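Local coordinates for protein DnaJ homolog subfamily C member 27-A (Xenopus laevis, PDB 6JMG) that binds GTP with a magnesium ion as a Rab-family small GTPase joined to a DnaJ domain, and may help regulate MEK/ERK signalling, at residues R82-V95 with L107-G119. Sequence-based numbering, arbitrary orientation.
Sequences RNEFYKDTQGVILV and LDGWLAEMKQELG
Tyr86 lies against helix 107-117 with one ring face over Met114, whose CA stands 3.9 Å from the ring centroid, almost on the ring normal, in a CH-pi contact. The Met114 sulfur sits obliquely to the ring, while Met114 CE meets Val92 CG2 tip to tip at 3.7 Å. At the ring's edge, in its plane, Glu113 OE1 accepts from Tyr86 OH (2.7 Å), the hydroxyl lying above the carboxylate plane. That same oxygen takes Arg82 NE and NH2 side-on in a salt bridge, both through its syn lone pair, guanidinium and carboxylate nearly coplanar (21°), so three donors grip it. Glu113 gets there on an extended chain, with CG anti to the backbone N (chi1 166°). Trp110 CH2 covers one guanidinium face, 3.5 Å from Arg82 CZ, while Ala73 O accepts from Arg82 NH1. A phenylalanine in place of Tyr86 would probably keep the Met114 packing but take away one of the three donors on Glu113 OE1, leaving the two arginine nitrogens. That cluster is close-packed; the more open side is looser: the Asn83 amide stacks on the Glu117 carboxylate without a hydrogen bond, and Leu118 CD2 rests on Tyr86 CB. Deeper in, Leu94 slides past Leu107. In this Ras-like fold helix 107-117 runs roughly antiparallel to strand 91-95 (151°); Met22 of strand 15-22 and Met72 of strand 63-72 both meet Tyr86 and Trp110, and Phe129 of strand 128-134 meets Val92 and Met114.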
ATOM      1  N   ARG A  82     -18.385   3.846  -0.698  1.00 62.88           N
ATOM      2  CA  ARG A  82     -17.158   3.095  -0.429  1.00 62.38           C
ATOM      3  C   ARG A  82     -16.291   3.752   0.635  1.00 67.94           C
ATOM      4  O   ARG A  82     -15.591   3.045   1.370  1.00 77.94           O
ATOM      5  CB  ARG A  82     -16.287   2.982  -1.683  1.00 63.66           C
ATOM      6  CG  ARG A  82     -16.861   2.323  -2.870  1.00 63.70           C
ATOM      7  CD  ARG A  82     -15.777   2.195  -3.937  1.00 71.88           C
ATOM      8  NE  ARG A  82     -15.284   3.463  -4.482  1.00 66.60           N
ATOM      9  CZ  ARG A  82     -15.581   3.939  -5.698  1.00 65.73           C
ATOM     10  NH1 ARG A  82     -16.381   3.262  -6.520  1.00 66.64           N
ATOM     11  NH2 ARG A  82     -15.077   5.102  -6.105  1.00 56.98           N
ATOM     12  N   ASN A  83     -16.351   5.086   0.765  1.00 67.61           N
ATOM     13  CA  ASN A  83     -15.368   5.796   1.591  1.00 71.07           C
ATOM     14  C   ASN A  83     -15.318   5.288   3.029  1.00 68.47           C
ATOM     15  O   ASN A  83     -14.250   5.302   3.644  1.00 72.86           O
ATOM     16  CB  ASN A  83     -15.682   7.287   1.613  1.00 84.71           C
ATOM     17  CG  ASN A  83     -15.310   7.970   0.331  1.00 99.75           C
ATOM     18  OD1 ASN A  83     -14.555   7.426  -0.477  1.00107.42           O
ATOM     19  ND2 ASN A  83     -15.840   9.171   0.127  1.00102.99           N
ATOM     20  N   GLU A  84     -16.437   4.797   3.575  1.00 59.87           N
ATOM     21  CA  GLU A  84     -16.422   4.335   4.955  1.00 55.40           C
ATOM     22  C   GLU A  84     -15.570   3.088   5.166  1.00 67.15           C
ATOM     23  O   GLU A  84     -15.225   2.785   6.317  1.00 52.61           O
ATOM     24  CB  GLU A  84     -17.844   4.038   5.443  1.00 69.41           C
ATOM     25  CG  GLU A  84     -18.480   5.164   6.260  1.00 86.21           C
ATOM     26  CD  GLU A  84     -17.865   5.343   7.648  1.00 91.80           C
ATOM     27  OE1 GLU A  84     -17.497   6.487   7.952  1.00 95.47           O
ATOM     28  OE2 GLU A  84     -17.770   4.379   8.446  1.00 94.21           O
ATOM     29  N   PHE A  85     -15.220   2.340   4.114  1.00 55.72           N
ATOM     30  CA  PHE A  85     -14.695   1.009   4.372  1.00 53.11           C
ATOM     31  C   PHE A  85     -13.207   0.857   4.091  1.00 55.58           C
ATOM     32  O   PHE A  85     -12.693  -0.263   4.167  1.00 63.91           O
ATOM     33  CB  PHE A  85     -15.512  -0.024   3.602  1.00 55.32           C
ATOM     34  CG  PHE A  85     -16.967   0.024   3.925  1.00 56.11           C
ATOM     35  CD1 PHE A  85     -17.451  -0.559   5.092  1.00 48.80           C
ATOM     36  CD2 PHE A  85     -17.850   0.684   3.086  1.00 55.51           C
ATOM     37  CE1 PHE A  85     -18.795  -0.511   5.386  1.00 48.06           C
ATOM     38  CE2 PHE A  85     -19.191   0.742   3.380  1.00 49.69           C
ATOM     39  CZ  PHE A  85     -19.668   0.165   4.527  1.00 45.17           C
ATOM     40  N   TYR A  86     -12.480   1.951   3.880  1.00 55.66           N
ATOM     41  CA  TYR A  86     -11.046   1.811   3.657  1.00 57.50           C
ATOM     42  C   TYR A  86     -10.272   1.657   4.969  1.00 62.03           C
ATOM     43  O   TYR A  86      -9.195   1.046   4.982  1.00 64.43           O
ATOM     44  CB  TYR A  86     -10.499   3.009   2.877  1.00 48.33           C
ATOM     45  CG  TYR A  86     -10.892   3.112   1.415  1.00 59.25           C
ATOM     46  CD1 TYR A  86     -10.485   2.158   0.481  1.00 64.29           C
ATOM     47  CD2 TYR A  86     -11.621   4.201   0.955  1.00 63.70           C
ATOM     48  CE1 TYR A  86     -10.824   2.274  -0.871  1.00 56.84           C
ATOM     49  CE2 TYR A  86     -11.964   4.325  -0.392  1.00 66.20           C
ATOM     50  CZ  TYR A  86     -11.565   3.365  -1.295  1.00 69.03           C
ATOM     51  OH  TYR A  86     -11.912   3.500  -2.623  1.00 70.26           O
ATOM     52  N   LYS A  87     -10.778   2.200   6.073  1.00 64.26           N
ATOM     53  CA  LYS A  87      -9.999   2.200   7.304  1.00 67.88           C
ATOM     54  C   LYS A  87      -9.814   0.790   7.868  1.00 63.12           C
ATOM     55  O   LYS A  87     -10.660  -0.092   7.713  1.00 71.81           O
ATOM     56  CB  LYS A  87     -10.640   3.100   8.361  1.00 76.66           C
ATOM     57  CG  LYS A  87     -12.155   3.215   8.294  1.00 88.52           C
ATOM     58  CD  LYS A  87     -12.689   4.204   9.348  1.00 91.36           C
ATOM     59  CE  LYS A  87     -14.211   4.144   9.467  1.00 84.09           C
ATOM     60  NZ  LYS A  87     -14.847   5.208   8.641  1.00 81.21           N
ATOM     61  N   ASP A  88      -8.696   0.603   8.564  1.00 65.39           N
ATOM     62  CA  ASP A  88      -8.369  -0.642   9.259  1.00 69.29           C
ATOM     63  C   ASP A  88      -8.378  -1.830   8.301  1.00 69.76           C
ATOM     64  O   ASP A  88      -8.931  -2.888   8.581  1.00 82.64           O
ATOM     65  CB  ASP A  88      -9.321  -0.861  10.441  1.00 79.11           C
ATOM     66  CG  ASP A  88      -9.067  -2.167  11.167  1.00 99.28           C
ATOM     67  OD1 ASP A  88      -7.912  -2.404  11.597  1.00 97.78           O
ATOM     68  OD2 ASP A  88     -10.023  -2.968  11.278  1.00109.34           O
ATOM     69  N   THR A  89      -7.724  -1.658   7.165  1.00 77.34           N
ATOM     70  CA  THR A  89      -7.639  -2.709   6.163  1.00 66.63           C
ATOM     71  C   THR A  89      -6.294  -3.414   6.215  1.00 59.98           C
ATOM     72  O   THR A  89      -5.247  -2.766   6.286  1.00 75.10           O
ATOM     73  CB  THR A  89      -7.861  -2.114   4.783  1.00 59.93           C
ATOM     74  OG1 THR A  89      -9.173  -1.550   4.744  1.00 59.23           O
ATOM     75  CG2 THR A  89      -7.710  -3.181   3.709  1.00 57.71           C
ATOM     76  N   GLN A  90      -6.325  -4.747   6.150  1.00 58.81           N
ATOM     77  CA  GLN A  90      -5.103  -5.542   6.142  1.00 53.58           C
ATOM     78  C   GLN A  90      -4.704  -6.034   4.757  1.00 60.88           C
ATOM     79  O   GLN A  90      -3.506  -6.150   4.476  1.00 69.25           O
ATOM     80  CB  GLN A  90      -5.256  -6.774   7.030  1.00 49.92           C
ATOM     81  CG  GLN A  90      -5.242  -6.535   8.533  1.00 63.98           C
ATOM     82  CD  GLN A  90      -6.492  -5.862   9.030  1.00 69.81           C
ATOM     83  OE1 GLN A  90      -7.550  -6.482   9.110  1.00 80.59           O
ATOM     84  NE2 GLN A  90      -6.381  -4.585   9.373  1.00 67.34           N
ATOM     85  N   GLY A  91      -5.669  -6.299   3.884  1.00 60.55           N
ATOM     86  CA  GLY A  91      -5.375  -6.744   2.535  1.00 62.19           C
ATOM     87  C   GLY A  91      -6.306  -6.073   1.535  1.00 58.06           C
ATOM     88  O   GLY A  91      -7.466  -5.803   1.843  1.00 52.27           O
ATOM     89  N   VAL A  92      -5.773  -5.838   0.335  1.00 54.46           N
ATOM     90  CA  VAL A  92      -6.516  -5.232  -0.772  1.00 59.15           C
ATOM     91  C   VAL A  92      -6.367  -6.098  -2.015  1.00 65.99           C
ATOM     92  O   VAL A  92      -5.246  -6.448  -2.407  1.00 61.19           O
ATOM     93  CB  VAL A  92      -6.010  -3.818  -1.090  1.00 56.11           C
ATOM     94  CG1 VAL A  92      -6.590  -3.352  -2.429  1.00 45.70           C
ATOM     95  CG2 VAL A  92      -6.343  -2.860   0.038  1.00 50.74           C
ATOM     96  N   ILE A  93      -7.489  -6.417  -2.652  1.00 64.19           N
ATOM     97  CA  ILE A  93      -7.503  -7.090  -3.943  1.00 51.15           C
ATOM     98  C   ILE A  93      -7.769  -6.010  -4.984  1.00 57.49           C
ATOM     99  O   ILE A  93      -8.893  -5.510  -5.116  1.00 60.37           O
ATOM    100  CB  ILE A  93      -8.535  -8.224  -3.971  1.00 51.39           C
ATOM    101  CG1 ILE A  93      -8.160  -9.266  -2.922  1.00 54.48           C
ATOM    102  CG2 ILE A  93      -8.532  -8.934  -5.291  1.00 56.50           C
ATOM    103  CD1 ILE A  93      -9.214 -10.321  -2.678  1.00 55.86           C
ATOM    104  N   LEU A  94      -6.721  -5.627  -5.707  1.00 57.28           N
ATOM    105  CA  LEU A  94      -6.783  -4.547  -6.684  1.00 54.89           C
ATOM    106  C   LEU A  94      -6.783  -5.147  -8.084  1.00 56.02           C
ATOM    107  O   LEU A  94      -5.799  -5.770  -8.493  1.00 60.43           O
ATOM    108  CB  LEU A  94      -5.604  -3.588  -6.498  1.00 51.41           C
ATOM    109  CG  LEU A  94      -5.713  -2.252  -7.247  1.00 58.97           C
ATOM    110  CD1 LEU A  94      -6.841  -1.432  -6.682  1.00 63.58           C
ATOM    111  CD2 LEU A  94      -4.436  -1.470  -7.156  1.00 53.02           C
ATOM    112  N   VAL A  95      -7.866  -4.934  -8.829  1.00 52.71           N
ATOM    113  CA  VAL A  95      -8.136  -5.721 -10.026  1.00 55.41           C
ATOM    114  C   VAL A  95      -8.294  -4.794 -11.219  1.00 57.23           C
ATOM    115  O   VAL A  95      -8.879  -3.713 -11.102  1.00 63.74           O
ATOM    116  CB  VAL A  95      -9.395  -6.608  -9.873  1.00 58.68           C
ATOM    117  CG1 VAL A  95      -9.467  -7.633 -11.024  1.00 52.99           C
ATOM    118  CG2 VAL A  95      -9.435  -7.322  -8.502  1.00 46.82           C
ATOM    119  N   LEU A 107      -5.778   2.770 -12.038  1.00 58.50           N
ATOM    120  CA  LEU A 107      -5.374   2.216 -10.750  1.00 62.54           C
ATOM    121  C   LEU A 107      -4.671   3.243  -9.880  1.00 64.85           C
ATOM    122  O   LEU A 107      -4.751   3.151  -8.653  1.00 65.54           O
ATOM    123  CB  LEU A 107      -4.454   1.014 -10.950  1.00 61.62           C
ATOM    124  CG  LEU A 107      -5.079  -0.256 -11.518  1.00 63.42           C
ATOM    125  CD1 LEU A 107      -4.020  -1.321 -11.615  1.00 55.95           C
ATOM    126  CD2 LEU A 107      -6.226  -0.729 -10.640  1.00 66.82           C
ATOM    127  N   ASP A 108      -3.976   4.215 -10.483  1.00 77.29           N
ATOM    128  CA  ASP A 108      -3.389   5.295  -9.695  1.00 73.06           C
ATOM    129  C   ASP A 108      -4.474   6.081  -8.974  1.00 70.17           C
ATOM    130  O   ASP A 108      -4.312   6.447  -7.800  1.00 64.24           O
ATOM    131  CB  ASP A 108      -2.533   6.206 -10.577  1.00 81.52           C
ATOM    132  CG  ASP A 108      -1.148   5.611 -10.893  1.00 85.58           C
ATOM    133  OD1 ASP A 108      -0.418   5.255  -9.943  1.00 84.76           O
ATOM    134  OD2 ASP A 108      -0.784   5.514 -12.092  1.00 85.80           O
ATOM    135  N   GLY A 109      -5.607   6.312  -9.650  1.00 65.55           N
ATOM    136  CA  GLY A 109      -6.727   6.994  -9.012  1.00 51.03           C
ATOM    137  C   GLY A 109      -7.314   6.205  -7.848  1.00 66.70           C
ATOM    138  O   GLY A 109      -7.716   6.785  -6.834  1.00 63.55           O
ATOM    139  N   TRP A 110      -7.368   4.872  -7.975  1.00 72.98           N
ATOM    140  CA  TRP A 110      -7.850   4.052  -6.864  1.00 64.49           C
ATOM    141  C   TRP A 110      -6.943   4.194  -5.655  1.00 60.07           C
ATOM    142  O   TRP A 110      -7.424   4.338  -4.526  1.00 69.03           O
ATOM    143  CB  TRP A 110      -7.978   2.578  -7.285  1.00 57.71           C
ATOM    144  CG  TRP A 110      -9.255   2.325  -8.035  1.00 56.19           C
ATOM    145  CD1 TRP A 110      -9.414   2.281  -9.397  1.00 52.60           C
ATOM    146  CD2 TRP A 110     -10.561   2.143  -7.476  1.00 59.87           C
ATOM    147  NE1 TRP A 110     -10.738   2.062  -9.715  1.00 56.51           N
ATOM    148  CE2 TRP A 110     -11.462   1.977  -8.555  1.00 62.67           C
ATOM    149  CE3 TRP A 110     -11.058   2.099  -6.169  1.00 66.06           C
ATOM    150  CZ2 TRP A 110     -12.825   1.770  -8.364  1.00 64.60           C
ATOM    151  CZ3 TRP A 110     -12.412   1.879  -5.980  1.00 65.40           C
ATOM    152  CH2 TRP A 110     -13.279   1.711  -7.069  1.00 66.75           C
ATOM    153  N   LEU A 111      -5.627   4.158  -5.863  1.00 62.39           N
ATOM    154  CA  LEU A 111      -4.711   4.358  -4.745  1.00 69.88           C
ATOM    155  C   LEU A 111      -4.913   5.733  -4.121  1.00 82.92           C
ATOM    156  O   LEU A 111      -4.932   5.873  -2.893  1.00 77.93           O
ATOM    157  CB  LEU A 111      -3.268   4.191  -5.214  1.00 66.70           C
ATOM    158  CG  LEU A 111      -2.857   2.773  -5.593  1.00 64.34           C
ATOM    159  CD1 LEU A 111      -1.374   2.685  -5.847  1.00 59.60           C
ATOM    160  CD2 LEU A 111      -3.250   1.819  -4.493  1.00 69.20           C
ATOM    161  N   ALA A 112      -5.102   6.754  -4.960  1.00 82.62           N
ATOM    162  CA  ALA A 112      -5.327   8.098  -4.445  1.00 77.56           C
ATOM    163  C   ALA A 112      -6.593   8.158  -3.604  1.00 78.81           C
ATOM    164  O   ALA A 112      -6.620   8.786  -2.538  1.00 80.35           O
ATOM    165  CB  ALA A 112      -5.411   9.092  -5.603  1.00 65.57           C
ATOM    166  N   GLU A 113      -7.654   7.505  -4.069  1.00 75.51           N
ATOM    167  CA  GLU A 113      -8.918   7.567  -3.352  1.00 69.25           C
ATOM    168  C   GLU A 113      -8.812   6.874  -2.004  1.00 62.49           C
ATOM    169  O   GLU A 113      -9.267   7.406  -0.987  1.00 71.76           O
ATOM    170  CB  GLU A 113     -10.015   6.945  -4.204  1.00 65.58           C
ATOM    171  CG  GLU A 113     -11.257   6.666  -3.447  1.00 67.11           C
ATOM    172  CD  GLU A 113     -12.359   6.251  -4.354  1.00 70.96           C
ATOM    173  OE1 GLU A 113     -13.198   5.438  -3.914  1.00 78.12           O
ATOM    174  OE2 GLU A 113     -12.368   6.728  -5.510  1.00 67.35           O
ATOM    175  N   MET A 114      -8.168   5.715  -1.968  1.00 60.59           N
ATOM    176  CA  MET A 114      -7.912   5.063  -0.693  1.00 60.35           C
ATOM    177  C   MET A 114      -7.017   5.919   0.187  1.00 69.44           C
ATOM    178  O   MET A 114      -7.321   6.135   1.366  1.00 68.82           O
ATOM    179  CB  MET A 114      -7.266   3.691  -0.915  1.00 55.69           C
ATOM    180  CG  MET A 114      -7.128   2.863   0.364  1.00 54.18           C
ATOM    181  SD  MET A 114      -6.217   1.321   0.187  1.00 49.26           S
ATOM    182  CE  MET A 114      -6.793   0.482   1.644  1.00 45.20           C
ATOM    183  N   LYS A 115      -5.923   6.448  -0.379  1.00 75.50           N
ATOM    184  CA  LYS A 115      -4.964   7.196   0.430  1.00 70.21           C
ATOM    185  C   LYS A 115      -5.590   8.408   1.106  1.00 82.43           C
ATOM    186  O   LYS A 115      -5.191   8.748   2.227  1.00 93.41           O
ATOM    187  CB  LYS A 115      -3.772   7.644  -0.410  1.00 73.48           C
ATOM    188  CG  LYS A 115      -2.525   6.807  -0.236  1.00 87.29           C
ATOM    189  CD  LYS A 115      -1.446   7.191  -1.258  1.00 92.91           C
ATOM    190  CE  LYS A 115      -0.353   6.128  -1.367  1.00 91.08           C
ATOM    191  NZ  LYS A 115       0.439   6.249  -2.631  1.00 94.10           N
ATOM    192  N   GLN A 116      -6.574   9.069   0.483  1.00 78.72           N
ATOM    193  CA  GLN A 116      -7.149  10.179   1.235  1.00 85.76           C
ATOM    194  C   GLN A 116      -8.143   9.747   2.300  1.00 88.56           C
ATOM    195  O   GLN A 116      -8.353  10.493   3.261  1.00 96.13           O
ATOM    196  CB  GLN A 116      -7.777  11.266   0.380  1.00 85.80           C
ATOM    197  CG  GLN A 116      -7.376  12.524   1.187  1.00113.99           C
ATOM    198  CD  GLN A 116      -7.836  13.860   0.677  1.00126.13           C
ATOM    199  OE1 GLN A 116      -8.106  14.774   1.472  1.00122.96           O
ATOM    200  NE2 GLN A 116      -7.898  14.010  -0.640  1.00123.25           N
ATOM    201  N   GLU A 117      -8.798   8.602   2.146  1.00 91.96           N
ATOM    202  CA  GLU A 117      -9.727   8.209   3.192  1.00 93.18           C
ATOM    203  C   GLU A 117      -9.011   7.733   4.444  1.00 87.48           C
ATOM    204  O   GLU A 117      -9.672   7.481   5.458  1.00101.92           O
ATOM    205  CB  GLU A 117     -10.667   7.124   2.685  1.00 98.67           C
ATOM    206  CG  GLU A 117     -12.113   7.447   2.958  1.00107.03           C
ATOM    207  CD  GLU A 117     -12.480   8.858   2.542  1.00108.91           C
ATOM    208  OE1 GLU A 117     -12.920   9.625   3.427  1.00106.39           O
ATOM    209  OE2 GLU A 117     -12.340   9.189   1.333  1.00107.21           O
ATOM    210  N   LEU A 118      -7.691   7.587   4.390  1.00 73.26           N
ATOM    211  CA  LEU A 118      -6.893   7.193   5.538  1.00 97.06           C
ATOM    212  C   LEU A 118      -6.200   8.371   6.215  1.00123.55           C
ATOM    213  O   LEU A 118      -5.571   8.180   7.266  1.00123.40           O
ATOM    214  CB  LEU A 118      -5.844   6.151   5.112  1.00 85.71           C
ATOM    215  CG  LEU A 118      -6.388   4.901   4.422  1.00 73.99           C
ATOM    216  CD1 LEU A 118      -5.323   3.811   4.315  1.00 72.17           C
ATOM    217  CD2 LEU A 118      -7.625   4.391   5.171  1.00 71.26           C
ATOM    218  N   GLY A 119      -6.300   9.573   5.647  1.00144.30           N
ATOM    219  CA  GLY A 119      -5.684  10.750   6.212  1.00149.35           C
ATOM    220  C   GLY A 119      -4.177  10.759   6.042  1.00151.98           C
ATOM    221  O   GLY A 119      -3.591   9.863   5.424  1.00154.77           O
TER